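Local coordinates for protein NEDD8-conjugating enzyme UBC12 (Saccharomyces cerevisiae, PDB 3O2U) that accepts the ubiquitin-like protein NEDD8/RUB1 from its E1 complex as a thioester and catalyses its attachment to other proteins, chiefly the cullin CDC53, at residues R31-R36 / V91-P96; P44-L49 / R71-Y76; G75-G80 / K164-A169. All blocks are in the same frame, centred on the assembly; numbering follows the deposited sequence. Where two conformers were deposited one is given.

Interaction 1. Residues R31-R36 / V91-P96; sequences RIRLKR and VYPIEP
The guanidinium of Arg-33, a residue that packs on both Tyr-92 and Pro-93, is gripped at each of its three nitrogens: NE forms a salt bridge with Asp-37, NH1 bonds to the carbonyl oxygen of Pro-127 and NH2 to that of Leu-129. The Asp-37 carboxylate is shared, for its other oxygen is hydrogen-bonded to Tyr-92 OH, so one acid one turn along helix 29-39 joins both sides of the contact. Directly across it there are only van der Waals contacts. Arg-33 NH1 lies 3.4 Å from both CB and CG of Pro-93, against the CB-CG bond of the pyrrolidine ring. Nearer the helix, Arg-33 CG meets the Tyr-92 ring at CE2, 3.9 Å away. CG leaves CA anti to the backbone N (chi1 168°) and the chain then bends at chi2 (70°), carrying the guanidinium across Pro-93; its plane is turned 51° from the phenol ring. Leu-34 completes the patch, with CB 4.2 Å from Tyr-92 CD2. The peptide bond before Pro-93 is cis, which folds the proline back over its predecessor: CB of Pro-93 sits 4.1 Å above the centre of the Tyr-92 ring. This pair opens the YPxxPP signature of E2 enzymes, in the loop before strand 98-101, here docked on the first helix of the UBC core. Pro-93 O accepts a bond from Trp-125 NE1, tying the same loop to a later part of the chain. Because NE, NH1 and NH2 all have fixed acceptors, the guanidinium has little freedom to rotate; its positive charge, compensated within a largely buried site, probably keeps Asp-37 ionised and so favours the phenol's bond to it.

Interaction 2. Residues P44-L49 / R71-Y76; sequences PPTVTL and RPDEGY
Thr-46 presents its methyl, not its hydroxyl, to the chain at Arg-71 to Asp-73. With chi1 at 45°, OG1 falls between the backbone N and the carbonyl carbon, while CG2 stands anti to the carbonyl carbon and reaches across to the other segment. There it rests against three groups in succession: the carbonyl oxygen of Arg-71, with CG2 to O 3.3 Å; the backbone nitrogen of Asp-73, with CG2 to N 3.7 Å; and the Asp-73 side chain, with CG2 3.8 Å from CG. The methyl is about equally far from the two carboxylate oxygens, so it faces the group as a whole and prefers neither branch. Arg-71 takes part through its backbone and CB; beyond CG its extended chain leads away, toward Tyr-79, Ser-81 and Pro-190. What fixes the two segments against each other is a backbone bond, Arg-71 N to Thr-46 O at 2.8 Å, almost straight (173°) and running nearly along the C=O axis (161°). It brings the CA atoms of Thr-46 and Arg-71 to 5.0 Å. Thr-46 itself is placed by a type I turn from Pro-44, closed by Val-47 N to Pro-44 O at 2.9 Å. Helix 131-143 packs against both segments, with Leu-139 touching Thr-46 and Phe-142 touching Pro-72. The bond continues the antiparallel register in which Thr-48 pairs with Ile-69, so the contact extends the pairing of strands 47-51 and 65-70 one step past its regular part, at the end away from their connection, in the antiparallel meander of the UBC fold.

Interaction 3. Residues G75-G80 / K164-A169; sequences GYYNYG and KEFAEA
The Tyr-76 ring receives the edge of Phe-166 on one face, a T-shaped stack between a loop of the UBC fold's antiparallel sheet and its helix 163-174. Phe-166 CD2 stands 3.6 Å above the ring centre of Tyr-76; the centroids are 4.9 Å apart and the planes meet at 83°. Farther round the same Phe-166 edge, CZ lies 3.3 Å from Tyr-77 OH, near the plane of the phenyl ring, so consecutive tyrosines share one phenylalanine. Its ring reaches both because CG leaves anti to the backbone N (chi1 -173°). Ala-167, next in the helix, sets CB 3.8 Å from Tyr-76 CD1 and fills in beside the stack. The Tyr-77 hydroxyl is hydrogen-bonded to Phe-106 O, while its ring meets Phe-142 edge-to-face and touches His-107 of the HPN signature. Helix 153-160 adds Leu-159 to both Tyr-76 and Phe-166. The tyrosines are the middle pair of a type I turn whose first carbonyl is doubly held: Gly-75 O accepts from Asn-78 N at 3.1 Å and, at 2.6 Å, from Asn-78 ND2, which lies nearly in line with the C=O.

From the N terminus, helix 29-39 supplies the first half of interaction 1, whose loop closes only at 91-96. Interaction 2 is nested within that loop, joining 44-49 to 71-76 across the start of the sheet. Interaction 3 begins where interaction 2 ends, sharing Gly-75 and Tyr-76, and closes far downstream on helix 163-174; it therefore crosses interaction 1. Interactions 2 and 3 also touch through a probable hydrogen bond, Pro-72 O to Tyr-79 N at 2.7 Å, whereas the centres of 1 and 3 lie about 35 Å apart, on opposite sides of the chain's centre. Together they tie the first core helix, the sheet's connecting loops and helix 163-174.

Interaction 1. Residues R31-R36 / V91-P96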
ATOM      1  N   ARG A  31       8.161 -14.754  -0.221  1.00 18.93           N
ATOM      2  CA  ARG A  31       9.169 -13.894  -0.856  1.00 18.18           C
ATOM      3  C   ARG A  31       9.409 -14.219  -2.319  1.00 17.55           C
ATOM      4  O   ARG A  31       9.629 -13.314  -3.128  1.00 18.11           O
ATOM      5  CB  ARG A  31      10.478 -13.896  -0.044  1.00 22.06           C
ATOM      6  CG  ARG A  31      10.241 -13.249   1.302  1.00 22.74           C
ATOM      7  CD  ARG A  31      11.428 -13.190   2.241  1.00 28.14           C
ATOM      8  NE  ARG A  31      10.941 -12.734   3.543  1.00 27.67           N
ATOM      9  CZ  ARG A  31      11.676 -12.121   4.466  1.00 36.88           C
ATOM     10  NH1 ARG A  31      12.960 -11.874   4.246  1.00 36.77           N
ATOM     11  NH2 ARG A  31      11.117 -11.762   5.617  1.00 33.23           N
ATOM     12  N   ILE A  32       9.389 -15.501  -2.664  1.00 16.22           N
ATOM     13  CA  ILE A  32       9.472 -15.913  -4.066  1.00 14.55           C
ATOM     14  C   ILE A  32       8.314 -15.350  -4.883  1.00 16.34           C
ATOM     15  O   ILE A  32       8.495 -14.915  -6.012  1.00 18.50           O
ATOM     16  CB  ILE A  32       9.441 -17.452  -4.219  1.00 20.34           C
ATOM     17  CG1 ILE A  32      10.720 -18.069  -3.648  1.00 23.26           C
ATOM     18  CG2 ILE A  32       9.266 -17.841  -5.691  1.00 21.04           C
ATOM     19  CD1 ILE A  32      10.799 -19.564  -3.830  1.00 29.65           C
ATOM     20  N   ARG A  33       7.116 -15.374  -4.312  1.00 16.33           N
ATOM     21  CA  ARG A  33       5.938 -14.833  -4.993  1.00 13.70           C
ATOM     22  C   ARG A  33       6.009 -13.300  -5.131  1.00 15.24           C
ATOM     23  O   ARG A  33       5.694 -12.745  -6.178  1.00 15.19           O
ATOM     24  CB  ARG A  33       4.667 -15.255  -4.249  1.00 16.85           C
ATOM     25  CG  ARG A  33       3.403 -14.509  -4.707  1.00 16.18           C
ATOM     26  CD  ARG A  33       2.941 -14.903  -6.138  1.00 16.93           C
ATOM     27  NE  ARG A  33       2.084 -13.813  -6.609  1.00 18.57           N
ATOM     28  CZ  ARG A  33       0.769 -13.755  -6.447  1.00 22.19           C
ATOM     29  NH1 ARG A  33       0.110 -14.793  -5.934  1.00 17.15           N
ATOM     30  NH2 ARG A  33       0.108 -12.670  -6.852  1.00 21.54           N
ATOM     31  N   LEU A  34       6.452 -12.605  -4.091  1.00 13.04           N
ATOM     32  CA  LEU A  34       6.646 -11.165  -4.216  1.00 14.28           C
ATOM     33  C   LEU A  34       7.729 -10.817  -5.263  1.00 17.20           C
ATOM     34  O   LEU A  34       7.565  -9.869  -6.034  1.00 16.16           O
ATOM     35  CB  LEU A  34       6.966 -10.532  -2.856  1.00 15.94           C
ATOM     36  CG  LEU A  34       7.240  -9.023  -2.896  1.00 18.09           C
ATOM     37  CD1 LEU A  34       6.114  -8.246  -3.565  1.00 18.19           C
ATOM     38  CD2 LEU A  34       7.508  -8.477  -1.489  1.00 18.02           C
ATOM     39  N   LYS A  35       8.835 -11.556  -5.292  1.00 14.06           N
ATOM     40  CA  LYS A  35       9.842 -11.322  -6.350  1.00 17.00           C
ATOM     41  C   LYS A  35       9.230 -11.437  -7.755  1.00 20.81           C
ATOM     42  O   LYS A  35       9.509 -10.633  -8.640  1.00 21.94           O
ATOM     43  CB  LYS A  35      10.998 -12.313  -6.232  1.00 22.27           C
ATOM     44  CG  LYS A  35      11.985 -12.010  -5.125  1.00 21.82           C
ATOM     45  CD  LYS A  35      12.983 -13.151  -4.993  1.00 26.98           C
ATOM     46  CE  LYS A  35      13.864 -13.265  -6.240  1.00 27.49           C
ATOM     47  NZ  LYS A  35      14.587 -11.995  -6.525  1.00 30.61           N
ATOM     48  N   ARG A  36       8.403 -12.458  -7.946  1.00 19.09           N
ATOM     49  CA  ARG A  36       7.725 -12.680  -9.215  0.53 21.77           C
ATOM     50  C   ARG A  36       6.768 -11.515  -9.546  1.00 22.61           C
ATOM     51  O   ARG A  36       6.722 -11.038 -10.672  1.00 23.06           O
ATOM     52  CB  ARG A  36       7.055 -14.067  -9.190  0.53 23.17           C
ATOM     53  CG  ARG A  36       5.605 -14.179  -9.618  0.53 28.68           C
ATOM     54  CD  ARG A  36       5.100 -15.636  -9.441  0.53 32.86           C
ATOM     55  NE  ARG A  36       3.651 -15.779  -9.604  0.53 30.03           N
ATOM     56  CZ  ARG A  36       2.964 -16.887  -9.335  0.53 34.00           C
ATOM     57  NH1 ARG A  36       3.583 -17.972  -8.885  0.53 35.42           N
ATOM     58  NH2 ARG A  36       1.652 -16.912  -9.509  0.53 34.46           N
ATOM     59  N   VAL A  91       2.947 -14.435   4.890  1.00 20.04           N
ATOM     60  CA  VAL A  91       1.719 -15.109   4.497  1.00 22.52           C
ATOM     61  C   VAL A  91       1.153 -14.587   3.162  1.00 21.50           C
ATOM     62  O   VAL A  91       0.111 -15.029   2.690  1.00 19.74           O
ATOM     63  CB  VAL A  91       0.727 -15.109   5.687  1.00 27.08           C
ATOM     64  CG1 VAL A  91      -0.675 -14.764   5.275  1.00 26.24           C
ATOM     65  CG2 VAL A  91       0.797 -16.470   6.412  1.00 30.82           C
ATOM     66  N   TYR A  92       1.886 -13.675   2.528  1.00 18.03           N
ATOM     67  CA  TYR A  92       1.609 -13.314   1.134  1.00 17.05           C
ATOM     68  C   TYR A  92       1.787 -14.557   0.254  1.00 15.93           C
ATOM     69  O   TYR A  92       2.760 -15.297   0.411  1.00 16.15           O
ATOM     70  CB  TYR A  92       2.573 -12.216   0.690  1.00 19.55           C
ATOM     71  CG  TYR A  92       2.227 -11.579  -0.628  1.00 18.87           C
ATOM     72  CD1 TYR A  92       1.077 -10.809  -0.761  1.00 14.57           C
ATOM     73  CD2 TYR A  92       3.060 -11.729  -1.739  1.00 17.13           C
ATOM     74  CE1 TYR A  92       0.758 -10.214  -1.967  1.00 17.89           C
ATOM     75  CE2 TYR A  92       2.748 -11.131  -2.954  1.00 18.65           C
ATOM     76  CZ  TYR A  92       1.595 -10.371  -3.056  1.00 17.31           C
ATOM     77  OH  TYR A  92       1.257  -9.762  -4.243  1.00 19.30           O
ATOM     78  N   PRO A  93       0.876 -14.781  -0.702  1.00 16.01           N
ATOM     79  CA  PRO A  93      -0.250 -13.950  -1.144  1.00 15.25           C
ATOM     80  C   PRO A  93      -1.585 -14.308  -0.489  1.00 19.04           C
ATOM     81  O   PRO A  93      -2.622 -13.860  -0.958  1.00 15.44           O
ATOM     82  CB  PRO A  93      -0.337 -14.299  -2.634  1.00 16.40           C
ATOM     83  CG  PRO A  93       0.012 -15.738  -2.670  1.00 16.03           C
ATOM     84  CD  PRO A  93       0.958 -16.019  -1.502  1.00 17.86           C
ATOM     85  N   ILE A  94      -1.572 -15.114   0.566  1.00 18.29           N
ATOM     86  CA  ILE A  94      -2.829 -15.458   1.209  1.00 18.56           C
ATOM     87  C   ILE A  94      -3.415 -14.184   1.795  1.00 19.12           C
ATOM     88  O   ILE A  94      -4.624 -13.950   1.736  1.00 17.55           O
ATOM     89  CB  ILE A  94      -2.632 -16.532   2.296  1.00 18.97           C
ATOM     90  CG1 ILE A  94      -2.188 -17.856   1.657  1.00 19.10           C
ATOM     91  CG2 ILE A  94      -3.899 -16.718   3.092  1.00 18.19           C
ATOM     92  CD1 ILE A  94      -1.766 -18.921   2.679  1.00 23.83           C
ATOM     93  N   GLU A  95      -2.536 -13.367   2.360  1.00 19.75           N
ATOM     94  CA  GLU A  95      -2.876 -12.023   2.814  1.00 22.45           C
ATOM     95  C   GLU A  95      -2.134 -11.003   1.963  1.00 16.93           C
ATOM     96  O   GLU A  95      -0.971 -11.219   1.618  1.00 19.88           O
ATOM     97  CB  GLU A  95      -2.464 -11.826   4.273  1.00 24.02           C
ATOM     98  CG  GLU A  95      -3.175 -12.751   5.244  1.00 28.57           C
ATOM     99  CD  GLU A  95      -4.248 -12.060   6.036  1.00 35.94           C
ATOM    100  OE1 GLU A  95      -3.958 -10.987   6.615  1.00 41.81           O
ATOM    101  OE2 GLU A  95      -5.378 -12.597   6.089  1.00 40.96           O
ATOM    102  N   PRO A  96      -2.788  -9.883   1.645  1.00 18.75           N
ATOM    103  CA  PRO A  96      -2.120  -8.795   0.922  1.00 20.79           C
ATOM    104  C   PRO A  96      -1.194  -8.020   1.854  1.00 18.64           C
ATOM    105  O   PRO A  96      -1.289  -8.187   3.073  1.00 16.78           O
ATOM    106  CB  PRO A  96      -3.293  -7.907   0.499  1.00 22.83           C
ATOM    107  CG  PRO A  96      -4.294  -8.096   1.606  1.00 22.79           C
ATOM    108  CD  PRO A  96      -4.210  -9.574   1.906  1.00 22.57           C
TER

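Interaction 2. Residues P44-L49 / R71-Y76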
ATOM      1  N   PRO A  44       2.554   2.487 -15.001  1.00 29.25           N
ATOM      2  CA  PRO A  44       2.448   3.698 -15.819  1.00 24.24           C
ATOM      3  C   PRO A  44       3.387   4.771 -15.275  1.00 28.67           C
ATOM      4  O   PRO A  44       3.853   4.663 -14.129  1.00 21.39           O
ATOM      5  CB  PRO A  44       0.986   4.127 -15.646  1.00 29.39           C
ATOM      6  CG  PRO A  44       0.530   3.505 -14.376  1.00 22.65           C
ATOM      7  CD  PRO A  44       1.384   2.287 -14.123  1.00 22.37           C
ATOM      8  N   PRO A  45       3.673   5.800 -16.087  1.00 28.27           N
ATOM      9  CA  PRO A  45       4.635   6.841 -15.702  1.00 27.59           C
ATOM     10  C   PRO A  45       4.175   7.612 -14.465  1.00 21.44           C
ATOM     11  O   PRO A  45       4.979   8.282 -13.824  1.00 26.30           O
ATOM     12  CB  PRO A  45       4.675   7.761 -16.937  1.00 30.34           C
ATOM     13  CG  PRO A  45       4.211   6.900 -18.065  1.00 33.38           C
ATOM     14  CD  PRO A  45       3.180   5.984 -17.462  1.00 29.28           C
ATOM     15  N   THR A  46       2.901   7.483 -14.119  1.00 21.40           N
ATOM     16  CA  THR A  46       2.352   8.155 -12.948  1.00 20.86           C
ATOM     17  C   THR A  46       2.640   7.415 -11.640  1.00 24.66           C
ATOM     18  O   THR A  46       2.277   7.889 -10.563  1.00 21.21           O
ATOM     19  CB  THR A  46       0.843   8.296 -13.080  1.00 22.38           C
ATOM     20  OG1 THR A  46       0.320   7.047 -13.544  1.00 23.11           O
ATOM     21  CG2 THR A  46       0.497   9.398 -14.090  1.00 26.07           C
ATOM     22  N   VAL A  47       3.279   6.257 -11.732  1.00 21.06           N
ATOM     23  CA  VAL A  47       3.611   5.500 -10.533  1.00 18.56           C
ATOM     24  C   VAL A  47       5.068   5.091 -10.496  1.00 20.46           C
ATOM     25  O   VAL A  47       5.578   4.470 -11.431  1.00 23.59           O
ATOM     26  CB  VAL A  47       2.766   4.230 -10.380  1.00 19.37           C
ATOM     27  CG1 VAL A  47       3.189   3.465  -9.094  1.00 20.54           C
ATOM     28  CG2 VAL A  47       1.277   4.578 -10.326  1.00 20.71           C
ATOM     29  N   THR A  48       5.737   5.429  -9.405  1.00 19.46           N
ATOM     30  CA  THR A  48       7.100   4.966  -9.213  1.00 20.05           C
ATOM     31  C   THR A  48       7.175   4.127  -7.933  1.00 21.49           C
ATOM     32  O   THR A  48       6.335   4.262  -7.037  1.00 22.96           O
ATOM     33  CB  THR A  48       8.067   6.140  -9.179  1.00 26.37           C
ATOM     34  OG1 THR A  48       7.781   6.969  -8.051  1.00 32.87           O
ATOM     35  CG2 THR A  48       7.906   6.974 -10.441  1.00 27.80           C
ATOM     36  N   LEU A  49       8.162   3.246  -7.854  1.00 20.47           N
ATOM     37  CA  LEU A  49       8.224   2.274  -6.772  1.00 20.64           C
ATOM     38  C   LEU A  49       9.663   2.147  -6.296  1.00 25.26           C
ATOM     39  O   LEU A  49      10.579   2.073  -7.109  1.00 24.40           O
ATOM     40  CB  LEU A  49       7.694   0.923  -7.247  1.00 21.00           C
ATOM     41  CG  LEU A  49       7.599  -0.177  -6.191  1.00 26.07           C
ATOM     42  CD1 LEU A  49       6.645  -1.259  -6.608  1.00 24.71           C
ATOM     43  CD2 LEU A  49       8.976  -0.781  -5.919  1.00 25.87           C
ATOM     44  N   ARG A  71       1.601   9.777  -8.576  1.00 15.84           N
ATOM     45  CA  ARG A  71       1.576  11.168  -9.046  1.00 21.33           C
ATOM     46  C   ARG A  71       0.669  11.264 -10.281  1.00 15.60           C
ATOM     47  O   ARG A  71       1.138  11.160 -11.410  1.00 18.18           O
ATOM     48  CB  ARG A  71       2.993  11.639  -9.395  1.00 19.62           C
ATOM     49  CG  ARG A  71       3.110  13.143  -9.701  1.00 23.65           C
ATOM     50  CD  ARG A  71       4.570  13.546  -9.799  1.00 23.04           C
ATOM     51  NE  ARG A  71       4.771  14.973 -10.082  1.00 24.61           N
ATOM     52  CZ  ARG A  71       4.859  15.480 -11.313  1.00 32.00           C
ATOM     53  NH1 ARG A  71       4.737  14.686 -12.373  1.00 22.18           N
ATOM     54  NH2 ARG A  71       5.059  16.780 -11.489  1.00 27.10           N
ATOM     55  N   PRO A  72      -0.636  11.416 -10.059  1.00 17.05           N
ATOM     56  CA  PRO A  72      -1.627  11.402 -11.142  1.00 23.56           C
ATOM     57  C   PRO A  72      -1.370  12.557 -12.096  1.00 24.54           C
ATOM     58  O   PRO A  72      -0.928  13.611 -11.645  1.00 22.23           O
ATOM     59  CB  PRO A  72      -2.947  11.643 -10.404  1.00 24.27           C
ATOM     60  CG  PRO A  72      -2.694  11.200  -9.021  1.00 22.53           C
ATOM     61  CD  PRO A  72      -1.269  11.545  -8.735  1.00 18.48           C
ATOM     62  N   ASP A  73      -1.641  12.383 -13.382  1.00 23.75           N
ATOM     63  CA  ASP A  73      -1.475  13.502 -14.303  1.00 23.51           C
ATOM     64  C   ASP A  73      -2.815  14.035 -14.800  1.00 28.85           C
ATOM     65  O   ASP A  73      -2.864  14.827 -15.745  1.00 29.13           O
ATOM     66  CB  ASP A  73      -0.560  13.128 -15.466  1.00 27.44           C
ATOM     67  CG  ASP A  73      -1.109  11.987 -16.306  1.00 33.55           C
ATOM     68  OD1 ASP A  73      -2.183  11.448 -15.964  1.00 34.97           O
ATOM     69  OD2 ASP A  73      -0.459  11.632 -17.312  1.00 33.19           O
ATOM     70  N   GLU A  74      -3.890  13.598 -14.149  1.00 28.06           N
ATOM     71  CA  GLU A  74      -5.240  14.072 -14.429  1.00 26.72           C
ATOM     72  C   GLU A  74      -6.098  13.959 -13.161  1.00 27.65           C
ATOM     73  O   GLU A  74      -5.678  13.342 -12.178  1.00 23.78           O
ATOM     74  CB  GLU A  74      -5.862  13.279 -15.589  1.00 29.40           C
ATOM     75  CG  GLU A  74      -5.995  11.780 -15.327  1.00 33.48           C
ATOM     76  CD  GLU A  74      -6.597  11.013 -16.512  1.00 44.19           C
ATOM     77  OE1 GLU A  74      -6.767  11.605 -17.605  1.00 43.56           O
ATOM     78  OE2 GLU A  74      -6.901   9.814 -16.347  1.00 39.86           O
ATOM     79  N   GLY A  75      -7.282  14.570 -13.168  1.00 23.63           N
ATOM     80  CA  GLY A  75      -8.180  14.492 -12.026  1.00 21.16           C
ATOM     81  C   GLY A  75      -7.926  15.491 -10.896  1.00 25.34           C
ATOM     82  O   GLY A  75      -7.073  16.377 -10.991  1.00 23.98           O
ATOM     83  N   TYR A  76      -8.670  15.331  -9.805  1.00 24.35           N
ATOM     84  CA  TYR A  76      -8.615  16.268  -8.687  1.00 24.14           C
ATOM     85  C   TYR A  76      -7.224  16.445  -8.084  1.00 23.92           C
ATOM     86  O   TYR A  76      -6.865  17.535  -7.624  1.00 20.52           O
ATOM     87  CB  TYR A  76      -9.549  15.792  -7.593  1.00 26.48           C
ATOM     88  CG  TYR A  76     -11.007  15.866  -7.950  1.00 29.99           C
ATOM     89  CD1 TYR A  76     -11.593  17.080  -8.273  1.00 30.32           C
ATOM     90  CD2 TYR A  76     -11.803  14.724  -7.946  1.00 23.27           C
ATOM     91  CE1 TYR A  76     -12.930  17.168  -8.581  1.00 35.83           C
ATOM     92  CE2 TYR A  76     -13.148  14.800  -8.247  1.00 35.67           C
ATOM     93  CZ  TYR A  76     -13.706  16.028  -8.567  1.00 40.61           C
ATOM     94  OH  TYR A  76     -15.042  16.118  -8.877  1.00 46.95           O
TER

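Interaction 3. Residues G75-G80 / K164-A169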
ATOM      1  N   GLY A  75      -7.282  14.570 -13.168  1.00 23.63           N
ATOM      2  CA  GLY A  75      -8.180  14.492 -12.026  1.00 21.16           C
ATOM      3  C   GLY A  75      -7.926  15.491 -10.896  1.00 25.34           C
ATOM      4  O   GLY A  75      -7.073  16.377 -10.991  1.00 23.98           O
ATOM      5  N   TYR A  76      -8.670  15.331  -9.805  1.00 24.35           N
ATOM      6  CA  TYR A  76      -8.615  16.268  -8.687  1.00 24.14           C
ATOM      7  C   TYR A  76      -7.224  16.445  -8.084  1.00 23.92           C
ATOM      8  O   TYR A  76      -6.865  17.535  -7.624  1.00 20.52           O
ATOM      9  CB  TYR A  76      -9.549  15.792  -7.593  1.00 26.48           C
ATOM     10  CG  TYR A  76     -11.007  15.866  -7.950  1.00 29.99           C
ATOM     11  CD1 TYR A  76     -11.593  17.080  -8.273  1.00 30.32           C
ATOM     12  CD2 TYR A  76     -11.803  14.724  -7.946  1.00 23.27           C
ATOM     13  CE1 TYR A  76     -12.930  17.168  -8.581  1.00 35.83           C
ATOM     14  CE2 TYR A  76     -13.148  14.800  -8.247  1.00 35.67           C
ATOM     15  CZ  TYR A  76     -13.706  16.028  -8.567  1.00 40.61           C
ATOM     16  OH  TYR A  76     -15.042  16.118  -8.877  1.00 46.95           O
ATOM     17  N   TYR A  77      -6.464  15.359  -8.070  1.00 22.02           N
ATOM     18  CA  TYR A  77      -5.178  15.308  -7.388  1.00 21.61           C
ATOM     19  C   TYR A  77      -4.043  15.425  -8.384  1.00 22.68           C
ATOM     20  O   TYR A  77      -2.906  15.104  -8.068  1.00 19.47           O
ATOM     21  CB  TYR A  77      -5.057  13.986  -6.604  1.00 22.29           C
ATOM     22  CG  TYR A  77      -6.150  13.823  -5.575  1.00 21.14           C
ATOM     23  CD1 TYR A  77      -5.977  14.281  -4.273  1.00 21.69           C
ATOM     24  CD2 TYR A  77      -7.374  13.260  -5.916  1.00 17.11           C
ATOM     25  CE1 TYR A  77      -6.979  14.155  -3.333  1.00 21.33           C
ATOM     26  CE2 TYR A  77      -8.388  13.134  -4.988  1.00 17.99           C
ATOM     27  CZ  TYR A  77      -8.186  13.594  -3.699  1.00 22.80           C
ATOM     28  OH  TYR A  77      -9.180  13.461  -2.760  1.00 22.12           O
ATOM     29  N   ASN A  78      -4.359  15.882  -9.595  1.00 22.06           N
ATOM     30  CA  ASN A  78      -3.351  16.018 -10.634  1.00 22.60           C
ATOM     31  C   ASN A  78      -2.075  16.680 -10.129  1.00 25.03           C
ATOM     32  O   ASN A  78      -2.108  17.724  -9.467  1.00 24.31           O
ATOM     33  CB  ASN A  78      -3.909  16.737 -11.875  1.00 25.13           C
ATOM     34  CG  ASN A  78      -4.240  18.190 -11.611  1.00 26.44           C
ATOM     35  OD1 ASN A  78      -3.387  19.052 -11.721  1.00 32.47           O
ATOM     36  ND2 ASN A  78      -5.480  18.461 -11.243  1.00 31.04           N
ATOM     37  N   TYR A  79      -0.956  16.029 -10.430  1.00 24.70           N
ATOM     38  CA  TYR A  79       0.390  16.505 -10.102  1.00 21.47           C
ATOM     39  C   TYR A  79       0.765  16.564  -8.608  1.00 25.73           C
ATOM     40  O   TYR A  79       1.852  17.030  -8.248  1.00 26.30           O
ATOM     41  CB  TYR A  79       0.668  17.813 -10.838  1.00 25.78           C
ATOM     42  CG  TYR A  79       0.630  17.559 -12.323  1.00 25.18           C
ATOM     43  CD1 TYR A  79       1.739  17.055 -12.975  1.00 23.77           C
ATOM     44  CD2 TYR A  79      -0.535  17.749 -13.055  1.00 27.94           C
ATOM     45  CE1 TYR A  79       1.717  16.786 -14.318  1.00 24.24           C
ATOM     46  CE2 TYR A  79      -0.569  17.485 -14.422  1.00 30.04           C
ATOM     47  CZ  TYR A  79       0.567  16.995 -15.041  1.00 29.22           C
ATOM     48  OH  TYR A  79       0.568  16.718 -16.388  1.00 33.68           O
ATOM     49  N   GLY A  80      -0.120  16.076  -7.749  1.00 20.57           N
ATOM     50  CA  GLY A  80       0.251  15.835  -6.359  1.00 23.25           C
ATOM     51  C   GLY A  80       0.948  14.485  -6.236  1.00 22.24           C
ATOM     52  O   GLY A  80       0.652  13.568  -6.993  1.00 20.82           O
ATOM     53  N   LYS A 164     -16.577  21.494  -8.413  1.00 42.04           N
ATOM     54  CA  LYS A 164     -15.777  22.708  -8.278  1.00 40.11           C
ATOM     55  C   LYS A 164     -15.376  22.870  -6.818  1.00 41.82           C
ATOM     56  O   LYS A 164     -14.258  23.275  -6.507  1.00 39.97           O
ATOM     57  CB  LYS A 164     -16.550  23.932  -8.764  1.00 42.02           C
ATOM     58  N   GLU A 165     -16.302  22.524  -5.932  1.00 38.97           N
ATOM     59  CA  GLU A 165     -16.090  22.633  -4.497  1.00 42.63           C
ATOM     60  C   GLU A 165     -15.013  21.658  -4.017  1.00 43.01           C
ATOM     61  O   GLU A 165     -14.105  22.038  -3.280  1.00 38.15           O
ATOM     62  CB  GLU A 165     -17.400  22.366  -3.746  1.00 43.34           C
ATOM     63  CG  GLU A 165     -18.428  23.498  -3.826  1.00 49.99           C
ATOM     64  CD  GLU A 165     -19.268  23.479  -5.099  1.00 52.70           C
ATOM     65  OE1 GLU A 165     -18.909  22.765  -6.061  1.00 50.64           O
ATOM     66  OE2 GLU A 165     -20.297  24.189  -5.139  1.00 66.14           O
ATOM     67  N   PHE A 166     -15.120  20.403  -4.441  1.00 39.20           N
ATOM     68  CA  PHE A 166     -14.166  19.387  -4.032  1.00 37.71           C
ATOM     69  C   PHE A 166     -12.825  19.686  -4.677  1.00 33.53           C
ATOM     70  O   PHE A 166     -11.783  19.528  -4.056  1.00 32.04           O
ATOM     71  CB  PHE A 166     -14.659  17.985  -4.410  1.00 37.68           C
ATOM     72  CG  PHE A 166     -13.793  16.872  -3.878  1.00 36.40           C
ATOM     73  CD1 PHE A 166     -13.819  16.534  -2.535  1.00 33.95           C
ATOM     74  CD2 PHE A 166     -12.953  16.166  -4.725  1.00 33.53           C
ATOM     75  CE1 PHE A 166     -13.020  15.512  -2.043  1.00 33.25           C
ATOM     76  CE2 PHE A 166     -12.160  15.141  -4.243  1.00 30.48           C
ATOM     77  CZ  PHE A 166     -12.196  14.814  -2.901  1.00 28.08           C
ATOM     78  N   ALA A 167     -12.854  20.140  -5.924  1.00 31.26           N
ATOM     79  CA  ALA A 167     -11.626  20.446  -6.643  1.00 31.50           C
ATOM     80  C   ALA A 167     -10.802  21.516  -5.937  1.00 34.86           C
ATOM     81  O   ALA A 167      -9.579  21.433  -5.885  1.00 33.56           O
ATOM     82  CB  ALA A 167     -11.929  20.869  -8.067  1.00 38.76           C
ATOM     83  N   GLU A 168     -11.469  22.533  -5.408  1.00 33.74           N
ATOM     84  CA  GLU A 168     -10.760  23.622  -4.753  1.00 35.03           C
ATOM     85  C   GLU A 168     -10.289  23.234  -3.356  1.00 31.20           C
ATOM     86  O   GLU A 168      -9.237  23.690  -2.907  1.00 30.02           O
ATOM     87  CB  GLU A 168     -11.621  24.885  -4.712  1.00 41.25           C
ATOM     88  CG  GLU A 168     -11.788  25.552  -6.073  1.00 38.24           C
ATOM     89  CD  GLU A 168     -12.630  26.819  -5.997  1.00 51.31           C
ATOM     90  OE1 GLU A 168     -13.230  27.068  -4.926  1.00 49.06           O
ATOM     91  OE2 GLU A 168     -12.691  27.559  -7.005  1.00 49.04           O
ATOM     92  N   ALA A 169     -11.065  22.390  -2.679  1.00 28.29           N
ATOM     93  CA  ALA A 169     -10.668  21.871  -1.376  1.00 29.45           C
ATOM     94  C   ALA A 169      -9.423  20.991  -1.493  1.00 30.18           C
ATOM     95  O   ALA A 169      -8.554  21.005  -0.618  1.00 24.76           O
ATOM     96  CB  ALA A 169     -11.794  21.091  -0.762  1.00 28.73           C
TER